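Peptidase, M20/M25/M40 family (Staphylococcus aureus, PDB 4EWT) is a manganese-binding M20-family amidohydrolase that probably uses its two metal ions to hydrolyse amide bonds of N-acylated amino acids or related substrates. Local coordinates at residues A[103-106]-A[107-110]; A[214-217]-A[218-222]; A[261-264]-A[265-268]; A[271-274]-A[275-278]. All blocks are in the same frame, centred on the assembly; numbering follows the deposited sequence.

Contact 1 of 4, residues A[103-106]-A[107-110]; sequences CGHD and AHTA. With MN (manganese (II) ion), chain F; MN (manganese (II) ion), chain E.
G104 and H108 meet in the first turn of helix 105-120, where the C103-D106 segment that leads into the helix carries ligands of the dinuclear metal site of this M20-family enzyme. G104, at the N-cap with a positive phi of 79°, accepts H108 N at its carbonyl oxygen, G104 O, 2.9 Å away. This is the tightly packed part: the same G104 O lies 3.3 Å above the plane of the H108 imidazole, over its centre. D78 and the backbone N of V165 bond the two ring nitrogens and thereby fix the ring's rotation, while D106 turns its carboxylate to H24 and R20. H105 and H108 fit less closely, rim to rim with planes at 32°. With CG beside its backbone N (chi1 -68°), H105 instead reaches one manganese, bound by H105 NE2 at 2.3 Å. C103 SG bridges this ion and the second manganese, at 2.6 and 2.4 Å. H164 also binds the first ion, E139 and H362 the second; on this wetter side one water joins both metals and another binds the first alone. Back in the helix, H105 O is gripped from opposite faces of its plane by T109 N and by T109 OG1, the latter at 2.9 Å.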
ATOM      1  N   CYS A 103     -31.417  22.803  -0.694  1.00 36.57           N
ATOM      2  CA  CYS A 103     -31.962  21.429  -0.653  1.00 34.96           C
ATOM      3  C   CYS A 103     -33.490  21.383  -0.820  1.00 33.89           C
ATOM      4  O   CYS A 103     -34.106  20.323  -0.675  1.00 33.00           O
ATOM      5  CB  CYS A 103     -31.550  20.718   0.642  1.00 33.59           C
ATOM      6  SG  CYS A 103     -31.381  18.912   0.512  1.00 33.96           S
ATOM      7  N   GLY A 104     -34.094  22.534  -1.113  1.00 34.60           N
ATOM      8  CA  GLY A 104     -35.520  22.614  -1.421  1.00 33.72           C
ATOM      9  C   GLY A 104     -36.414  22.577  -0.198  1.00 32.38           C
ATOM     10  O   GLY A 104     -37.614  22.332  -0.314  1.00 31.64           O
ATOM     11  N   HIS A 105     -35.833  22.828   0.975  1.00 31.95           N
ATOM     12  CA  HIS A 105     -36.585  22.845   2.235  1.00 31.25           C
ATOM     13  C   HIS A 105     -37.600  23.994   2.274  1.00 31.71           C
ATOM     14  O   HIS A 105     -38.646  23.883   2.906  1.00 31.16           O
ATOM     15  CB  HIS A 105     -35.637  22.934   3.435  1.00 31.37           C
ATOM     16  CG  HIS A 105     -34.801  21.710   3.652  1.00 31.47           C
ATOM     17  ND1 HIS A 105     -34.037  21.528   4.786  1.00 31.92           N
ATOM     18  CD2 HIS A 105     -34.607  20.607   2.889  1.00 30.08           C
ATOM     19  CE1 HIS A 105     -33.410  20.370   4.712  1.00 31.02           C
ATOM     20  NE2 HIS A 105     -33.735  19.794   3.571  1.00 31.27           N
ATOM     21  N   ASP A 106     -37.282  25.097   1.598  1.00 33.20           N
ATOM     22  CA  ASP A 106     -38.242  26.182   1.400  1.00 33.91           C
ATOM     23  C   ASP A 106     -39.460  25.684   0.611  1.00 32.89           C
ATOM     24  O   ASP A 106     -40.604  26.012   0.953  1.00 31.90           O
ATOM     25  CB  ASP A 106     -37.587  27.371   0.688  1.00 36.45           C
ATOM     26  CG  ASP A 106     -36.929  26.980  -0.632  1.00 37.12           C
ATOM     27  OD1 ASP A 106     -36.440  25.832  -0.768  1.00 36.12           O
ATOM     28  OD2 ASP A 106     -36.909  27.830  -1.539  1.00 37.64           O
ATOM     29  N   ALA A 107     -39.207  24.878  -0.423  1.00 31.90           N
ATOM     30  CA  ALA A 107     -40.283  24.292  -1.218  1.00 31.32           C
ATOM     31  C   ALA A 107     -41.068  23.248  -0.427  1.00 29.60           C
ATOM     32  O   ALA A 107     -42.286  23.189  -0.533  1.00 30.16           O
ATOM     33  CB  ALA A 107     -39.748  23.696  -2.502  1.00 32.08           C
ATOM     34  N   HIS A 108     -40.386  22.440   0.383  1.00 28.25           N
ATOM     35  CA  HIS A 108     -41.093  21.513   1.258  1.00 26.84           C
ATOM     36  C   HIS A 108     -42.054  22.240   2.214  1.00 26.82           C
ATOM     37  O   HIS A 108     -43.200  21.829   2.388  1.00 25.53           O
ATOM     38  CB  HIS A 108     -40.128  20.634   2.042  1.00 26.01           C
ATOM     39  CG  HIS A 108     -39.199  19.835   1.179  1.00 25.98           C
ATOM     40  ND1 HIS A 108     -37.978  19.384   1.628  1.00 24.99           N
ATOM     41  CD2 HIS A 108     -39.305  19.421  -0.107  1.00 25.62           C
ATOM     42  CE1 HIS A 108     -37.374  18.718   0.660  1.00 24.92           C
ATOM     43  NE2 HIS A 108     -38.153  18.733  -0.405  1.00 25.72           N
ATOM     44  N   THR A 109     -41.579  23.327   2.812  1.00 27.27           N
ATOM     45  CA  THR A 109     -42.388  24.105   3.743  1.00 27.98           C
ATOM     46  C   THR A 109     -43.569  24.768   3.023  1.00 28.44           C
ATOM     47  O   THR A 109     -44.704  24.729   3.503  1.00 27.85           O
ATOM     48  CB  THR A 109     -41.504  25.134   4.478  1.00 29.12           C
ATOM     49  OG1 THR A 109     -40.423  24.432   5.101  1.00 29.09           O
ATOM     50  CG2 THR A 109     -42.287  25.898   5.545  1.00 29.29           C
ATOM     51  N   ALA A 110     -43.294  25.323   1.848  1.00 29.28           N
ATOM     52  CA  ALA A 110     -44.305  26.026   1.063  1.00 30.34           C
ATOM     53  C   ALA A 110     -45.525  25.159   0.755  1.00 29.93           C
ATOM     54  O   ALA A 110     -46.672  25.551   1.054  1.00 29.94           O
ATOM     55  CB  ALA A 110     -43.694  26.587  -0.229  1.00 31.42           C
TER
HETATM   56 MN    MN F 402     -33.021  18.022   2.318  1.00 35.56          MN
HETATM   57 MN    MN E 401     -29.679  18.499   2.209  1.00 55.48          MN
HETATM   58  O   HOH W   1     -31.110  17.106   3.596  1.00 31.85           O
HETATM   59  O   HOH W   2     -34.322  16.969   3.834  1.00 36.08           O

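Contact 2 of 4, residues A[214-217]-A[218-222]; sequences YFVT and ALQTV
A218 N donates to Y214 O at 2.9 Å, a nearly straight bond (169°) in helix 208-226, one of the helices that pack on the antiparallel sheet of the smaller, lid-type domain. Y214 O takes a second proton from T217 OG1, at 2.6 Å. That hydroxyl lies between its own backbone N and carbonyl carbon (chi1 65°), which turns it back along the helix. The hydroxyl bond recurs four residues on: T221 OG1 donates to A218 O at 2.6 Å, almost in line with the carbonyl, but the backbone partner of this oxygen is T221 N, only three residues on, at 3.1 Å. Here the helix is kinked, because the N-H groups of T221 and V222 bond three residues back and make no bond four back; Q220 N reaches T217 O only weakly. Farther out, the tyrosine hydroxyl of Y214 is hydrogen-bonded to T217 O of the second subunit, and residues of all three other subunits pack nearby. Within the chain the packing is apolar: F215 and L219 lean on L277 and I274 of helix 264-285, L219 on strand 233-242, and V216 on F240 as well as S213 of the third subunit. Between F215 and L219, the methyl L219 CD1 approaches the ring obliquely, 3.9 Å from F215 CZ.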
ATOM      1  N   TYR A 214       0.067   4.036   5.330  1.00 10.93           N
ATOM      2  CA  TYR A 214      -0.211   2.611   5.190  1.00 11.25           C
ATOM      3  C   TYR A 214      -1.637   2.326   5.624  1.00 11.12           C
ATOM      4  O   TYR A 214      -2.334   1.578   4.948  1.00 12.48           O
ATOM      5  CB  TYR A 214       0.809   1.713   5.927  1.00 11.57           C
ATOM      6  CG  TYR A 214       2.051   1.413   5.090  1.00 15.36           C
ATOM      7  CD1 TYR A 214       2.092   0.333   4.182  1.00 17.04           C
ATOM      8  CD2 TYR A 214       3.189   2.226   5.188  1.00 17.37           C
ATOM      9  CE1 TYR A 214       3.274   0.078   3.386  1.00 16.61           C
ATOM     10  CE2 TYR A 214       4.357   1.978   4.418  1.00 15.69           C
ATOM     11  CZ  TYR A 214       4.400   0.920   3.526  1.00 15.80           C
ATOM     12  OH  TYR A 214       5.568   0.718   2.788  1.00 11.81           O
ATOM     13  N   PHE A 215      -2.087   2.936   6.717  1.00  9.93           N
ATOM     14  CA  PHE A 215      -3.502   2.860   7.085  1.00 10.93           C
ATOM     15  C   PHE A 215      -4.495   3.266   5.983  1.00 10.99           C
ATOM     16  O   PHE A 215      -5.500   2.586   5.815  1.00 10.96           O
ATOM     17  CB  PHE A 215      -3.805   3.683   8.342  1.00 10.81           C
ATOM     18  CG  PHE A 215      -5.256   3.633   8.757  1.00 12.59           C
ATOM     19  CD1 PHE A 215      -5.755   2.537   9.468  1.00 12.98           C
ATOM     20  CD2 PHE A 215      -6.113   4.670   8.450  1.00 12.77           C
ATOM     21  CE1 PHE A 215      -7.093   2.475   9.858  1.00 13.84           C
ATOM     22  CE2 PHE A 215      -7.460   4.622   8.850  1.00 14.95           C
ATOM     23  CZ  PHE A 215      -7.944   3.511   9.555  1.00 14.11           C
ATOM     24  N   VAL A 216      -4.228   4.366   5.264  1.00 10.50           N
ATOM     25  CA  VAL A 216      -5.140   4.812   4.202  1.00 10.54           C
ATOM     26  C   VAL A 216      -5.213   3.764   3.087  1.00 10.73           C
ATOM     27  O   VAL A 216      -6.309   3.451   2.642  1.00 10.27           O
ATOM     28  CB  VAL A 216      -4.804   6.246   3.660  1.00 11.00           C
ATOM     29  CG1 VAL A 216      -5.652   6.603   2.454  1.00 11.33           C
ATOM     30  CG2 VAL A 216      -5.005   7.321   4.775  1.00 10.30           C
ATOM     31  N   THR A 217      -4.063   3.204   2.676  1.00 10.43           N
ATOM     32  CA  THR A 217      -4.025   2.159   1.667  1.00 10.67           C
ATOM     33  C   THR A 217      -4.751   0.881   2.103  1.00 10.05           C
ATOM     34  O   THR A 217      -5.513   0.308   1.321  1.00  9.49           O
ATOM     35  CB  THR A 217      -2.565   1.780   1.254  1.00 12.21           C
ATOM     36  OG1 THR A 217      -1.892   1.204   2.388  1.00 14.29           O
ATOM     37  CG2 THR A 217      -1.803   3.003   0.749  1.00 12.76           C
ATOM     38  N   ALA A 218      -4.516   0.435   3.339  1.00  9.48           N
ATOM     39  CA  ALA A 218      -5.199  -0.747   3.879  1.00  9.70           C
ATOM     40  C   ALA A 218      -6.719  -0.537   4.032  1.00 10.02           C
ATOM     41  O   ALA A 218      -7.512  -1.475   3.899  1.00  9.74           O
ATOM     42  CB  ALA A 218      -4.567  -1.158   5.220  1.00 10.11           C
ATOM     43  N   LEU A 219      -7.121   0.689   4.347  1.00  9.83           N
ATOM     44  CA  LEU A 219      -8.530   1.010   4.529  1.00 10.28           C
ATOM     45  C   LEU A 219      -9.393   0.737   3.279  1.00 10.14           C
ATOM     46  O   LEU A 219     -10.594   0.494   3.398  1.00 10.14           O
ATOM     47  CB  LEU A 219      -8.674   2.470   4.918  1.00 10.73           C
ATOM     48  CG  LEU A 219     -10.030   2.948   5.448  1.00 12.33           C
ATOM     49  CD1 LEU A 219     -10.359   2.271   6.776  1.00 13.21           C
ATOM     50  CD2 LEU A 219      -9.949   4.430   5.613  1.00 10.62           C
ATOM     51  N   GLN A 220      -8.778   0.776   2.100  1.00  9.82           N
ATOM     52  CA  GLN A 220      -9.509   0.585   0.844  1.00 10.26           C
ATOM     53  C   GLN A 220     -10.107  -0.823   0.762  1.00 11.41           C
ATOM     54  O   GLN A 220     -11.059  -1.032   0.018  1.00 11.74           O
ATOM     55  CB  GLN A 220      -8.607   0.849  -0.368  1.00 10.04           C
ATOM     56  CG  GLN A 220      -7.950   2.269  -0.352  1.00 10.05           C
ATOM     57  CD  GLN A 220      -8.917   3.361   0.069  1.00 11.85           C
ATOM     58  OE1 GLN A 220      -8.679   4.067   1.066  1.00 12.75           O
ATOM     59  NE2 GLN A 220     -10.009   3.508  -0.679  1.00 10.46           N
ATOM     60  N   THR A 221      -9.553  -1.770   1.535  1.00 10.90           N
ATOM     61  CA  THR A 221     -10.072  -3.132   1.560  1.00 11.14           C
ATOM     62  C   THR A 221     -11.398  -3.266   2.276  1.00 11.51           C
ATOM     63  O   THR A 221     -12.087  -4.258   2.080  1.00 12.27           O
ATOM     64  CB  THR A 221      -9.096  -4.153   2.180  1.00 10.89           C
ATOM     65  OG1 THR A 221      -8.774  -3.751   3.525  1.00 11.18           O
ATOM     66  CG2 THR A 221      -7.830  -4.286   1.332  1.00 10.48           C
ATOM     67  N   VAL A 222     -11.767  -2.286   3.096  1.00 11.69           N
ATOM     68  CA  VAL A 222     -13.098  -2.319   3.732  1.00 11.70           C
ATOM     69  C   VAL A 222     -14.205  -2.340   2.677  1.00 12.75           C
ATOM     70  O   VAL A 222     -15.057  -3.239   2.658  1.00 12.33           O
ATOM     71  CB  VAL A 222     -13.302  -1.151   4.712  1.00 12.36           C
ATOM     72  CG1 VAL A 222     -14.721  -1.163   5.288  1.00 11.41           C
ATOM     73  CG2 VAL A 222     -12.253  -1.224   5.832  1.00 11.22           C
TER

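Contact 3 of 4, residues A[261-264]-A[265-268]; sequences GLTD and ATKA
T263 and T266 set their side chains at about a right angle to each other where helix 264-285 begins, T263 occupying the N-cap position. Their hydroxyl oxygens, T263 OG1 and T266 OG1, are 3.1 Å apart. T263 OG1 is held between its own backbone N and carbonyl carbon (chi1 74°), a torsion that turns it inward over the first turn. T266 OG1 is hydrogen-bonded to the carboxylate of E231, so this hydroxyl ties the start of the helix to the connection between helix 208-226 and strand 233-242. The methyl branch, T266 CG2, goes the other way and lies 3.8 Å from G261 CA, where the glycine leaves room for the helix to close in.

Two regular backbone bonds confirm that the helix is under way: K267 N to T263 O at 3.1 Å and A268 N to D264 O at 2.9 Å. K267 runs its chain alongside G261, with K267 CG 3.9 Å from G261 N, and then bends at chi3 (74°), carrying NZ to a salt bridge with D295 and a hydrogen bond to Y297 O. D264 and K267 have opposite charges, yet D264 OD1 and K267 NZ are 5.5 Å apart; one water links them through two weak bonds. The contact is the turn out of strand 248-261 into the helix: G261 still pairs with G184 of strand 179-193, and Y180 of that strand packs on L262, T263 and D264.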
ATOM      1  N   GLY A 261     -23.401   3.769   4.812  1.00 16.97           N
ATOM      2  CA  GLY A 261     -23.859   2.404   4.548  1.00 17.03           C
ATOM      3  C   GLY A 261     -25.342   2.486   4.262  1.00 17.24           C
ATOM      4  O   GLY A 261     -26.070   3.160   4.988  1.00 17.86           O
ATOM      5  N   LEU A 262     -25.793   1.801   3.216  1.00 17.52           N
ATOM      6  CA  LEU A 262     -27.202   1.857   2.846  1.00 18.89           C
ATOM      7  C   LEU A 262     -28.094   1.043   3.810  1.00 19.75           C
ATOM      8  O   LEU A 262     -29.286   1.331   3.954  1.00 20.45           O
ATOM      9  CB  LEU A 262     -27.399   1.418   1.379  1.00 19.27           C
ATOM     10  CG  LEU A 262     -28.832   1.353   0.824  1.00 21.45           C
ATOM     11  CD1 LEU A 262     -29.496   2.737   0.845  1.00 18.81           C
ATOM     12  CD2 LEU A 262     -28.840   0.740  -0.584  1.00 20.96           C
ATOM     13  N   THR A 263     -27.528   0.044   4.477  1.00 19.12           N
ATOM     14  CA  THR A 263     -28.280  -0.661   5.520  1.00 20.76           C
ATOM     15  C   THR A 263     -27.548  -0.516   6.859  1.00 20.87           C
ATOM     16  O   THR A 263     -26.369  -0.157   6.878  1.00 20.60           O
ATOM     17  CB  THR A 263     -28.480  -2.152   5.188  1.00 20.73           C
ATOM     18  OG1 THR A 263     -27.250  -2.853   5.378  1.00 20.58           O
ATOM     19  CG2 THR A 263     -28.964  -2.357   3.739  1.00 20.59           C
ATOM     20  N   ASP A 264     -28.242  -0.790   7.959  1.00 21.32           N
ATOM     21  CA  ASP A 264     -27.621  -0.862   9.278  1.00 21.69           C
ATOM     22  C   ASP A 264     -26.548  -1.946   9.375  1.00 20.62           C
ATOM     23  O   ASP A 264     -25.529  -1.741  10.024  1.00 19.55           O
ATOM     24  CB  ASP A 264     -28.672  -1.148  10.352  1.00 23.56           C
ATOM     25  CG  ASP A 264     -29.729  -0.073  10.439  1.00 27.81           C
ATOM     26  OD1 ASP A 264     -29.481   1.080   9.983  1.00 32.25           O
ATOM     27  OD2 ASP A 264     -30.810  -0.393  10.976  1.00 32.05           O
ATOM     28  N   ALA A 265     -26.792  -3.106   8.760  1.00 20.15           N
ATOM     29  CA  ALA A 265     -25.796  -4.187   8.765  1.00 19.51           C
ATOM     30  C   ALA A 265     -24.492  -3.732   8.075  1.00 18.66           C
ATOM     31  O   ALA A 265     -23.397  -4.010   8.563  1.00 18.13           O
ATOM     32  CB  ALA A 265     -26.343  -5.434   8.124  1.00 19.57           C
ATOM     33  N   THR A 266     -24.624  -3.022   6.960  1.00 17.62           N
ATOM     34  CA  THR A 266     -23.468  -2.467   6.241  1.00 16.68           C
ATOM     35  C   THR A 266     -22.703  -1.456   7.112  1.00 15.94           C
ATOM     36  O   THR A 266     -21.475  -1.495   7.172  1.00 15.85           O
ATOM     37  CB  THR A 266     -23.888  -1.828   4.903  1.00 16.58           C
ATOM     38  OG1 THR A 266     -24.469  -2.841   4.076  1.00 18.62           O
ATOM     39  CG2 THR A 266     -22.649  -1.222   4.135  1.00 16.61           C
ATOM     40  N   LYS A 267     -23.423  -0.576   7.803  1.00 15.79           N
ATOM     41  CA  LYS A 267     -22.767   0.349   8.731  1.00 15.92           C
ATOM     42  C   LYS A 267     -22.009  -0.391   9.831  1.00 15.13           C
ATOM     43  O   LYS A 267     -20.909   0.015  10.190  1.00 14.69           O
ATOM     44  CB  LYS A 267     -23.755   1.337   9.339  1.00 16.15           C
ATOM     45  CG  LYS A 267     -24.081   2.524   8.413  1.00 18.72           C
ATOM     46  CD  LYS A 267     -25.168   3.427   9.003  1.00 20.43           C
ATOM     47  CE  LYS A 267     -24.587   4.258  10.141  1.00 20.49           C
ATOM     48  NZ  LYS A 267     -25.645   4.927  10.938  1.00 23.31           N
ATOM     49  N   ALA A 268     -22.612  -1.463  10.349  1.00 15.71           N
ATOM     50  CA  ALA A 268     -22.024  -2.249  11.427  1.00 15.94           C
ATOM     51  C   ALA A 268     -20.754  -2.941  10.974  1.00 15.28           C
ATOM     52  O   ALA A 268     -19.754  -2.911  11.675  1.00 15.09           O
ATOM     53  CB  ALA A 268     -23.051  -3.285  12.021  1.00 16.86           C
TER
HETATM   54  O   HOH W   3     -27.384   2.117  11.836  1.00 27.40           O

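Contact 4 of 4, residues A[271-274]-A[275-278]; sequences EKEI and KRLS. With PE7 (1-deoxy-1-thio-heptaethylene glycol), chain L.
K275, R276, L277 and S278 each give a backbone N-H to the carbonyl four residues earlier, in regular alpha-helical geometry, as with K275 N to E271 O at 3.0 Å. Two salt bridges of different design flank this spine. R276 grips E273 side-on: R276 NE bonds E273 OE1 at 2.9 Å, and R276 NH2 bonds E273 OE2 at 2.9 Å. Both oxygens lie close to the guanidinium plane and are met on the syn side but somewhat out of the carboxylate plane; the two planes are only 16° apart, so the pair holds itself nearly flat. A bend at chi3 (-59°) turns the arginine's end toward the glutamate. E271 and K275 instead run side by side, both extended, and K275 NZ meets the anti lone pair of E271 OE2 at 2.7 Å. The exposed K272 lies alongside R276, with K272 NZ 4.5 Å from R276 NH2; the paired E273 carboxylate would offset this likeness of charge. C20 of the bound 1-deoxy-1-thio-heptaethylene glycol sits over one face of the R276 guanidinium, offset toward its rim and 3.5 Å from R276 NH2; this ligand is also hydrogen-bonded to K195 of the second subunit. M284 of that subunit packs on R276 and L277. Within the chain, I274 and L277 face helix 208-226 through L219, F215 and V222, I274 and S278 rest on strand 179-193, and E271 and K275 lie against Y293 of strand 288-295.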
ATOM      1  N   GLU A 271     -17.867  -0.348  10.558  1.00 14.18           N
ATOM      2  CA  GLU A 271     -17.358   0.084  11.831  1.00 14.68           C
ATOM      3  C   GLU A 271     -16.453  -1.000  12.433  1.00 14.54           C
ATOM      4  O   GLU A 271     -15.407  -0.690  12.997  1.00 14.36           O
ATOM      5  CB  GLU A 271     -18.513   0.395  12.785  1.00 15.06           C
ATOM      6  CG  GLU A 271     -18.023   0.769  14.161  1.00 18.18           C
ATOM      7  CD  GLU A 271     -19.137   1.171  15.110  1.00 23.24           C
ATOM      8  OE1 GLU A 271     -20.319   1.252  14.696  1.00 24.41           O
ATOM      9  OE2 GLU A 271     -18.804   1.426  16.279  1.00 26.03           O
ATOM     10  N   LYS A 272     -16.882  -2.255  12.315  1.00 14.10           N
ATOM     11  CA  LYS A 272     -16.099  -3.388  12.793  1.00 14.48           C
ATOM     12  C   LYS A 272     -14.758  -3.490  12.068  1.00 13.71           C
ATOM     13  O   LYS A 272     -13.721  -3.699  12.695  1.00 13.49           O
ATOM     14  CB  LYS A 272     -16.904  -4.689  12.656  1.00 14.74           C
ATOM     15  CG  LYS A 272     -16.096  -5.978  12.920  1.00 15.93           C
ATOM     16  CD  LYS A 272     -16.981  -7.224  12.775  1.00 17.96           C
ATOM     17  CE  LYS A 272     -16.115  -8.482  12.711  1.00 21.11           C
ATOM     18  NZ  LYS A 272     -16.928  -9.743  12.707  1.00 23.81           N
ATOM     19  N   GLU A 273     -14.789  -3.342  10.744  1.00 13.03           N
ATOM     20  CA  GLU A 273     -13.580  -3.471   9.933  1.00 12.90           C
ATOM     21  C   GLU A 273     -12.587  -2.303  10.056  1.00 12.64           C
ATOM     22  O   GLU A 273     -11.377  -2.510   9.973  1.00 11.65           O
ATOM     23  CB  GLU A 273     -13.943  -3.802   8.461  1.00 12.13           C
ATOM     24  CG  GLU A 273     -14.636  -5.192   8.320  1.00 12.78           C
ATOM     25  CD  GLU A 273     -13.795  -6.350   8.890  1.00 14.60           C
ATOM     26  OE1 GLU A 273     -12.556  -6.240   8.873  1.00 15.81           O
ATOM     27  OE2 GLU A 273     -14.359  -7.378   9.350  1.00 17.52           O
ATOM     28  N   ILE A 274     -13.100  -1.089  10.276  1.00 12.84           N
ATOM     29  CA  ILE A 274     -12.248   0.082  10.491  1.00 12.50           C
ATOM     30  C   ILE A 274     -11.608  -0.025  11.869  1.00 13.32           C
ATOM     31  O   ILE A 274     -10.433   0.297  12.034  1.00 12.56           O
ATOM     32  CB  ILE A 274     -13.053   1.413  10.380  1.00 13.71           C
ATOM     33  CG1 ILE A 274     -13.364   1.702   8.918  1.00 11.87           C
ATOM     34  CG2 ILE A 274     -12.296   2.620  11.059  1.00 12.26           C
ATOM     35  CD1 ILE A 274     -14.277   2.908   8.695  1.00 15.57           C
ATOM     36  N   LYS A 275     -12.388  -0.473  12.854  1.00 13.26           N
ATOM     37  CA  LYS A 275     -11.834  -0.761  14.180  1.00 13.40           C
ATOM     38  C   LYS A 275     -10.758  -1.841  14.164  1.00 13.14           C
ATOM     39  O   LYS A 275      -9.793  -1.730  14.905  1.00 13.75           O
ATOM     40  CB  LYS A 275     -12.945  -1.076  15.203  1.00 14.12           C
ATOM     41  CG  LYS A 275     -13.674   0.180  15.630  1.00 15.52           C
ATOM     42  CD  LYS A 275     -14.958  -0.074  16.448  1.00 16.60           C
ATOM     43  CE  LYS A 275     -15.500   1.255  16.970  1.00 19.39           C
ATOM     44  NZ  LYS A 275     -16.673   1.072  17.919  1.00 21.37           N
ATOM     45  N   ARG A 276     -10.890  -2.848  13.291  1.00 12.96           N
ATOM     46  CA  ARG A 276      -9.878  -3.923  13.175  1.00 13.10           C
ATOM     47  C   ARG A 276      -8.580  -3.390  12.575  1.00 12.22           C
ATOM     48  O   ARG A 276      -7.477  -3.684  13.049  1.00 12.31           O
ATOM     49  CB  ARG A 276     -10.386  -5.083  12.293  1.00 12.78           C
ATOM     50  CG  ARG A 276      -9.485  -6.356  12.355  1.00 14.04           C
ATOM     51  CD  ARG A 276      -9.646  -7.223  11.083  1.00 13.84           C
ATOM     52  NE  ARG A 276     -11.020  -7.662  10.880  1.00 14.82           N
ATOM     53  CZ  ARG A 276     -11.547  -8.775  11.390  1.00 18.42           C
ATOM     54  NH1 ARG A 276     -10.810  -9.618  12.136  1.00 16.64           N
ATOM     55  NH2 ARG A 276     -12.820  -9.066  11.130  1.00 19.69           N
ATOM     56  N   LEU A 277      -8.715  -2.618  11.511  1.00 11.75           N
ATOM     57  CA  LEU A 277      -7.555  -1.969  10.907  1.00 11.87           C
ATOM     58  C   LEU A 277      -6.867  -1.010  11.843  1.00 11.99           C
ATOM     59  O   LEU A 277      -5.650  -0.925  11.850  1.00 12.10           O
ATOM     60  CB  LEU A 277      -7.940  -1.246   9.634  1.00 11.09           C
ATOM     61  CG  LEU A 277      -8.385  -2.189   8.527  1.00 12.17           C
ATOM     62  CD1 LEU A 277      -8.957  -1.323   7.405  1.00 12.51           C
ATOM     63  CD2 LEU A 277      -7.209  -3.058   8.046  1.00 12.45           C
ATOM     64  N   SER A 278      -7.645  -0.284  12.630  1.00 13.03           N
ATOM     65  CA  SER A 278      -7.098   0.733  13.511  1.00 14.36           C
ATOM     66  C   SER A 278      -6.301   0.121  14.676  1.00 14.59           C
ATOM     67  O   SER A 278      -5.169   0.544  14.964  1.00 14.50           O
ATOM     68  CB  SER A 278      -8.223   1.638  14.024  1.00 14.71           C
ATOM     69  OG  SER A 278      -7.721   2.462  15.060  1.00 21.11           O
TER
HETATM   70  S1  PE7 L 403     -17.657 -21.551   4.992  1.00 58.87           S
HETATM   71  C2  PE7 L 403     -17.552 -23.019   6.087  1.00 54.37           C
HETATM   72  C3  PE7 L 403     -16.170 -23.186   6.713  1.00 52.56           C
HETATM   73  O4  PE7 L 403     -15.943 -22.142   7.683  1.00 49.62           O
HETATM   74  C5  PE7 L 403     -14.934 -22.550   8.613  1.00 46.87           C
HETATM   75  C6  PE7 L 403     -13.840 -21.502   8.642  1.00 44.32           C
HETATM   76  O7  PE7 L 403     -14.415 -20.387   9.326  1.00 42.55           O
HETATM   77  C8  PE7 L 403     -13.500 -19.285   9.272  1.00 40.82           C
HETATM   78  C9  PE7 L 403     -14.078 -18.035   9.914  1.00 38.71           C
HETATM   79  O10 PE7 L 403     -15.460 -17.948   9.658  1.00 38.22           O
HETATM   80  C11 PE7 L 403     -15.841 -16.581   9.555  1.00 38.40           C
HETATM   81  C12 PE7 L 403     -16.554 -16.265   8.258  1.00 39.21           C
HETATM   82  O13 PE7 L 403     -15.988 -15.029   7.794  1.00 40.06           O
HETATM   83  C14 PE7 L 403     -16.536 -14.593   6.555  1.00 38.30           C
HETATM   84  C15 PE7 L 403     -15.461 -13.695   5.966  1.00 37.73           C
HETATM   85  O16 PE7 L 403     -15.061 -12.808   6.990  1.00 36.34           O
HETATM   86  C17 PE7 L 403     -14.063 -11.911   6.517  1.00 36.09           C
HETATM   87  C18 PE7 L 403     -13.426 -11.307   7.747  1.00 35.85           C
HETATM   88  O19 PE7 L 403     -12.419 -12.239   8.130  1.00 35.53           O
HETATM   89  C20 PE7 L 403     -11.570 -11.633   9.111  1.00 36.19           C
HETATM   90  C21 PE7 L 403     -11.140 -12.641  10.189  1.00 36.81           C
HETATM   91  O22 PE7 L 403     -12.215 -13.525  10.537  1.00 36.80           O

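Overall arrangement
The four contacts follow one another along the chain without overlap. Contact 1 belongs to the metal-binding domain, at the start of helix 105-120 beside the eight-stranded mixed sheet; the others lie on the opposite side of the chain's centre, in the domain built on the antiparallel sheet. Contact 1 is 29 Å from contact 3 and 39 to 40 Å from contacts 4 and 2, measured between centres. Contacts 3 and 4 share helix 264-285, their centres 14 Å apart. Contacts 2 and 4, with centres 10 Å apart, join helix 208-226 to helix 264-285, V222 CG2 lying 3.7 Å from L277 CD1. Both touch the second subunit, so these two contacts to it lie far from the manganese site.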